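Local structure of capsid protein (2FZ2) at residues T63-L74 against L134-S144. The protein self-assembles, as 180 copies, into the T=3 icosahedral capsid that encloses the single-stranded RNA genome of turnip yellow mosaic virus. Sequence-based numbering, arbitrary orientation.
Sequences TTFYRHASLESL and LEMMQPRVKDS. Unlike the reference sequence in segment 134-144: Gln-138 (reference Asn).
Leu-134 begins the contact from a short 3-10 turn, its CD1 packing 4.1 Å from CB of Leu-74, where the two segments are still held by apolar contact rather than by backbone bonds. At Pro-139 the bonding begins: its carbonyl oxygen accepts a weak hydrogen bond from Leu-71 N (2.9 Å). Arg-140 then lays the aliphatic start of its side chain alongside Ser-70 OG. Its guanidinium, turned aside by a bend at chi3 (109°), comes near Asp-143, although NE is a long 3.8 Å from OD2, so any attraction is probably only electrostatic, with no N-H directed at the oxygen. Val-141 and Lys-142 illustrate the classic beta bulge, in which two residues of one strand face one of the other. Both backbone nitrogens turn to Ala-69 O, Val-141 N firmly at 2.9 Å and Lys-142 N weakly, while Ala-69 N donates to Lys-142 O (3.0 Å). CG1 of Val-141 meets Leu-71 CD1 at 3.7 Å, the two side chains crossing at about a right angle. The Lys-142 side chain leaves the backbone extended, bends at chi2 (139°) and passes the Arg-67 carbonyl, so that NZ gives Thr-63 O a weak hydrogen bond. Asp-143 OD2 accepts a hydrogen bond from His-68 ND1 at the ring edge, modelled too short to be taken literally. Beyond it, Ser-144 OG bonds to Asp-149 of a neighbouring subunit, which also forms a salt bridge with Arg-67. In this jelly-roll beta-sandwich, strand 66-80 is flanked by strands 140-142 and 169-182, both antiparallel to it.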
loop_
_atom_site.group_PDB
_atom_site.type_symbol
_atom_site.label_atom_id
_atom_site.label_comp_id
_atom_site.label_asym_id
_atom_site.label_seq_id
_atom_site.Cartn_x
_atom_site.Cartn_y
_atom_site.Cartn_z
ATOM N N THR D 63 92.424 -39.818 73.167
ATOM C CA THR D 63 92.878 -39.277 71.901
ATOM C C THR D 63 93.964 -40.080 71.212
ATOM O O THR D 63 94.196 -39.904 70.014
ATOM C CB THR D 63 93.397 -37.900 72.098
ATOM O OG1 THR D 63 94.561 -37.956 72.939
ATOM C CG2 THR D 63 92.317 -37.044 72.715
ATOM N N THR D 64 94.668 -40.921 71.962
ATOM C CA THR D 64 95.682 -41.762 71.341
ATOM C C THR D 64 94.900 -42.308 70.162
ATOM O O THR D 64 93.738 -42.691 70.347
ATOM C CB THR D 64 96.025 -42.980 72.203
ATOM O OG1 THR D 64 96.525 -42.570 73.484
ATOM C CG2 THR D 64 97.045 -43.822 71.488
ATOM N N PHE D 65 95.489 -42.333 68.970
ATOM C CA PHE D 65 94.794 -42.870 67.778
ATOM C C PHE D 65 93.963 -41.922 66.919
ATOM O O PHE D 65 93.458 -42.335 65.879
ATOM C CB PHE D 65 93.901 -44.077 68.122
ATOM C CG PHE D 65 94.662 -45.272 68.638
ATOM C CD1 PHE D 65 94.459 -45.740 69.932
ATOM C CD2 PHE D 65 95.628 -45.893 67.858
ATOM C CE1 PHE D 65 95.220 -46.807 70.441
ATOM C CE2 PHE D 65 96.387 -46.953 68.362
ATOM C CZ PHE D 65 96.182 -47.407 69.656
ATOM N N TYR D 66 93.796 -40.672 67.341
ATOM C CA TYR D 66 93.062 -39.707 66.521
ATOM C C TYR D 66 93.958 -38.494 66.287
ATOM O O TYR D 66 94.808 -38.168 67.117
ATOM C CB TYR D 66 91.756 -39.289 67.193
ATOM C CG TYR D 66 90.866 -40.462 67.467
ATOM C CD1 TYR D 66 91.068 -41.245 68.595
ATOM C CD2 TYR D 66 89.867 -40.832 66.572
ATOM C CE1 TYR D 66 90.306 -42.377 68.831
ATOM C CE2 TYR D 66 89.090 -41.966 66.791
ATOM C CZ TYR D 66 89.321 -42.739 67.925
ATOM O OH TYR D 66 88.607 -43.896 68.161
ATOM N N ARG D 67 93.785 -37.835 65.149
ATOM C CA ARG D 67 94.619 -36.692 64.846
ATOM C C ARG D 67 94.045 -35.391 65.385
ATOM O O ARG D 67 94.811 -34.484 65.732
ATOM C CB ARG D 67 94.858 -36.594 63.336
ATOM C CG ARG D 67 95.228 -37.917 62.673
ATOM C CD ARG D 67 96.427 -37.762 61.751
ATOM N NE ARG D 67 96.058 -37.547 60.348
ATOM C CZ ARG D 67 96.325 -36.432 59.670
ATOM N NH1 ARG D 67 96.961 -35.439 60.281
ATOM N NH2 ARG D 67 95.966 -36.305 58.388
ATOM N N HIS D 68 92.715 -35.293 65.450
ATOM C CA HIS D 68 92.078 -34.089 65.976
ATOM C C HIS D 68 91.043 -34.417 67.011
ATOM O O HIS D 68 90.384 -35.456 66.930
ATOM C CB HIS D 68 91.391 -33.277 64.891
ATOM C CG HIS D 68 92.179 -33.170 63.635
ATOM N ND1 HIS D 68 93.002 -32.099 63.367
ATOM C CD2 HIS D 68 92.281 -34.003 62.575
ATOM C CE1 HIS D 68 93.580 -32.277 62.194
ATOM N NE2 HIS D 68 93.158 -33.425 61.693
ATOM N N ALA D 69 90.892 -33.498 67.964
ATOM C CA ALA D 69 89.942 -33.636 69.054
ATOM C C ALA D 69 89.785 -32.326 69.815
ATOM O O ALA D 69 90.743 -31.834 70.413
ATOM C CB ALA D 69 90.402 -34.708 69.998
ATOM N N SER D 70 88.567 -31.784 69.776
ATOM C CA SER D 70 88.194 -30.546 70.456
ATOM C C SER D 70 87.423 -30.928 71.708
ATOM O O SER D 70 87.068 -32.081 71.883
ATOM C CB SER D 70 87.279 -29.703 69.562
ATOM O OG SER D 70 87.990 -28.701 68.849
ATOM N N LEU D 71 87.143 -29.951 72.564
ATOM C CA LEU D 71 86.399 -30.170 73.808
ATOM C C LEU D 71 84.962 -29.693 73.686
ATOM O O LEU D 71 84.727 -28.489 73.564
ATOM C CB LEU D 71 87.055 -29.393 74.927
ATOM C CG LEU D 71 88.087 -30.216 75.659
ATOM C CD1 LEU D 71 88.874 -29.368 76.646
ATOM C CD2 LEU D 71 87.343 -31.317 76.359
ATOM N N GLU D 72 83.996 -30.608 73.735
ATOM C CA GLU D 72 82.595 -30.201 73.600
ATOM C C GLU D 72 82.045 -29.493 74.844
ATOM O O GLU D 72 81.268 -28.536 74.734
ATOM C CB GLU D 72 81.712 -31.408 73.248
ATOM C CG GLU D 72 80.691 -31.149 72.126
ATOM C CD GLU D 72 81.325 -31.077 70.728
ATOM O OE1 GLU D 72 82.521 -30.710 70.612
ATOM O OE2 GLU D 72 80.618 -31.389 69.738
ATOM N N SER D 73 82.446 -29.961 76.020
ATOM C CA SER D 73 82.005 -29.363 77.271
ATOM C C SER D 73 83.015 -29.704 78.356
ATOM O O SER D 73 83.615 -30.780 78.351
ATOM C CB SER D 73 80.610 -29.871 77.654
ATOM O OG SER D 73 80.519 -31.291 77.600
ATOM N N LEU D 74 83.206 -28.791 79.294
ATOM C CA LEU D 74 84.182 -29.033 80.339
ATOM C C LEU D 74 83.880 -28.232 81.587
ATOM O O LEU D 74 83.531 -27.059 81.505
ATOM C CB LEU D 74 85.569 -28.655 79.828
ATOM C CG LEU D 74 86.618 -28.431 80.906
ATOM C CD1 LEU D 74 86.944 -29.780 81.505
ATOM C CD2 LEU D 74 87.868 -27.776 80.338
ATOM N N LEU D 134 84.551 -22.458 77.337
ATOM C CA LEU D 134 85.313 -22.722 76.123
ATOM C C LEU D 134 85.024 -21.626 75.111
ATOM O O LEU D 134 85.771 -21.416 74.151
ATOM C CB LEU D 134 84.912 -24.079 75.537
ATOM C CG LEU D 134 84.711 -25.317 76.427
ATOM C CD1 LEU D 134 85.925 -25.491 77.325
ATOM C CD2 LEU D 134 83.405 -25.179 77.234
ATOM N N GLU D 135 83.907 -20.946 75.345
ATOM C CA GLU D 135 83.433 -19.848 74.513
ATOM C C GLU D 135 84.603 -18.870 74.380
ATOM O O GLU D 135 84.867 -18.318 73.308
ATOM C CB GLU D 135 82.206 -19.192 75.196
ATOM C CG GLU D 135 80.939 -20.121 75.314
ATOM C CD GLU D 135 80.909 -21.052 76.571
ATOM O OE1 GLU D 135 81.402 -20.638 77.644
ATOM O OE2 GLU D 135 80.381 -22.198 76.487
ATOM N N MET D 136 85.337 -18.712 75.475
ATOM C CA MET D 136 86.469 -17.812 75.509
ATOM C C MET D 136 87.791 -18.522 75.779
ATOM O O MET D 136 88.663 -18.029 76.505
ATOM C CB MET D 136 86.211 -16.721 76.548
ATOM C CG MET D 136 86.402 -17.124 78.010
ATOM S SD MET D 136 85.615 -15.908 79.126
ATOM C CE MET D 136 83.968 -15.954 78.456
ATOM N N MET D 137 87.930 -19.694 75.183
ATOM C CA MET D 137 89.144 -20.477 75.324
ATOM C C MET D 137 89.421 -21.128 73.998
ATOM O O MET D 137 88.734 -20.878 72.998
ATOM C CB MET D 137 88.984 -21.579 76.354
ATOM C CG MET D 137 88.745 -21.096 77.733
ATOM S SD MET D 137 90.232 -21.236 78.654
ATOM C CE MET D 137 89.970 -19.913 79.873
ATOM N N GLN D 138 90.428 -21.986 74.013
ATOM C CA GLN D 138 90.842 -22.714 72.834
ATOM C C GLN D 138 90.411 -24.154 73.000
ATOM O O GLN D 138 91.132 -24.954 73.592
ATOM C CB GLN D 138 92.351 -22.653 72.709
ATOM C CG GLN D 138 92.800 -22.152 71.388
ATOM C CD GLN D 138 92.355 -23.053 70.274
ATOM O OE1 GLN D 138 92.926 -23.017 69.182
ATOM N NE2 GLN D 138 91.329 -23.872 70.531
ATOM N N PRO D 139 89.233 -24.505 72.469
ATOM C CA PRO D 139 88.655 -25.857 72.546
ATOM C C PRO D 139 89.494 -27.018 72.033
ATOM O O PRO D 139 89.406 -28.127 72.560
ATOM C CB PRO D 139 87.337 -25.746 71.779
ATOM C CG PRO D 139 87.441 -24.465 70.994
ATOM C CD PRO D 139 88.363 -23.562 71.745
ATOM N N ARG D 140 90.307 -26.774 71.010
ATOM C CA ARG D 140 91.116 -27.834 70.422
ATOM C C ARG D 140 92.245 -28.316 71.346
ATOM O O ARG D 140 93.025 -27.522 71.862
ATOM C CB ARG D 140 91.626 -27.364 69.045
ATOM C CG ARG D 140 90.466 -26.921 68.099
ATOM C CD ARG D 140 90.853 -26.767 66.620
ATOM N NE ARG D 140 90.285 -27.814 65.771
ATOM C CZ ARG D 140 89.678 -27.593 64.606
ATOM N NH1 ARG D 140 89.565 -26.345 64.164
ATOM N NH2 ARG D 140 89.208 -28.620 63.875
ATOM N N VAL D 141 92.307 -29.629 71.566
ATOM C CA VAL D 141 93.315 -30.236 72.442
ATOM C C VAL D 141 94.257 -31.227 71.737
ATOM O O VAL D 141 95.173 -31.794 72.352
ATOM C CB VAL D 141 92.645 -30.945 73.604
ATOM C CG1 VAL D 141 91.642 -30.023 74.242
ATOM C CG2 VAL D 141 91.954 -32.185 73.104
ATOM N N LYS D 142 93.997 -31.465 70.456
ATOM C CA LYS D 142 94.853 -32.306 69.631
ATOM C C LYS D 142 94.538 -31.847 68.228
ATOM O O LYS D 142 93.371 -31.846 67.813
ATOM C CB LYS D 142 94.545 -33.806 69.784
ATOM C CG LYS D 142 95.574 -34.745 69.082
ATOM C CD LYS D 142 95.938 -35.987 69.934
ATOM C CE LYS D 142 96.568 -37.149 69.115
ATOM N NZ LYS D 142 96.933 -38.357 69.949
ATOM N N ASP D 143 95.569 -31.396 67.520
ATOM C CA ASP D 143 95.369 -30.950 66.152
ATOM C C ASP D 143 96.628 -31.099 65.343
ATOM O O ASP D 143 97.619 -31.647 65.836
ATOM C CB ASP D 143 94.916 -29.497 66.101
ATOM C CG ASP D 143 93.912 -29.258 65.010
ATOM O OD1 ASP D 143 93.941 -28.188 64.373
ATOM O OD2 ASP D 143 93.080 -30.157 64.789
ATOM N N SER D 144 96.566 -30.611 64.103
ATOM C CA SER D 144 97.692 -30.647 63.176
ATOM C C SER D 144 98.837 -29.780 63.710
ATOM O O SER D 144 99.945 -29.771 63.160
ATOM C CB SER D 144 97.255 -30.116 61.811
ATOM O OG SER D 144 96.784 -31.148 60.969
#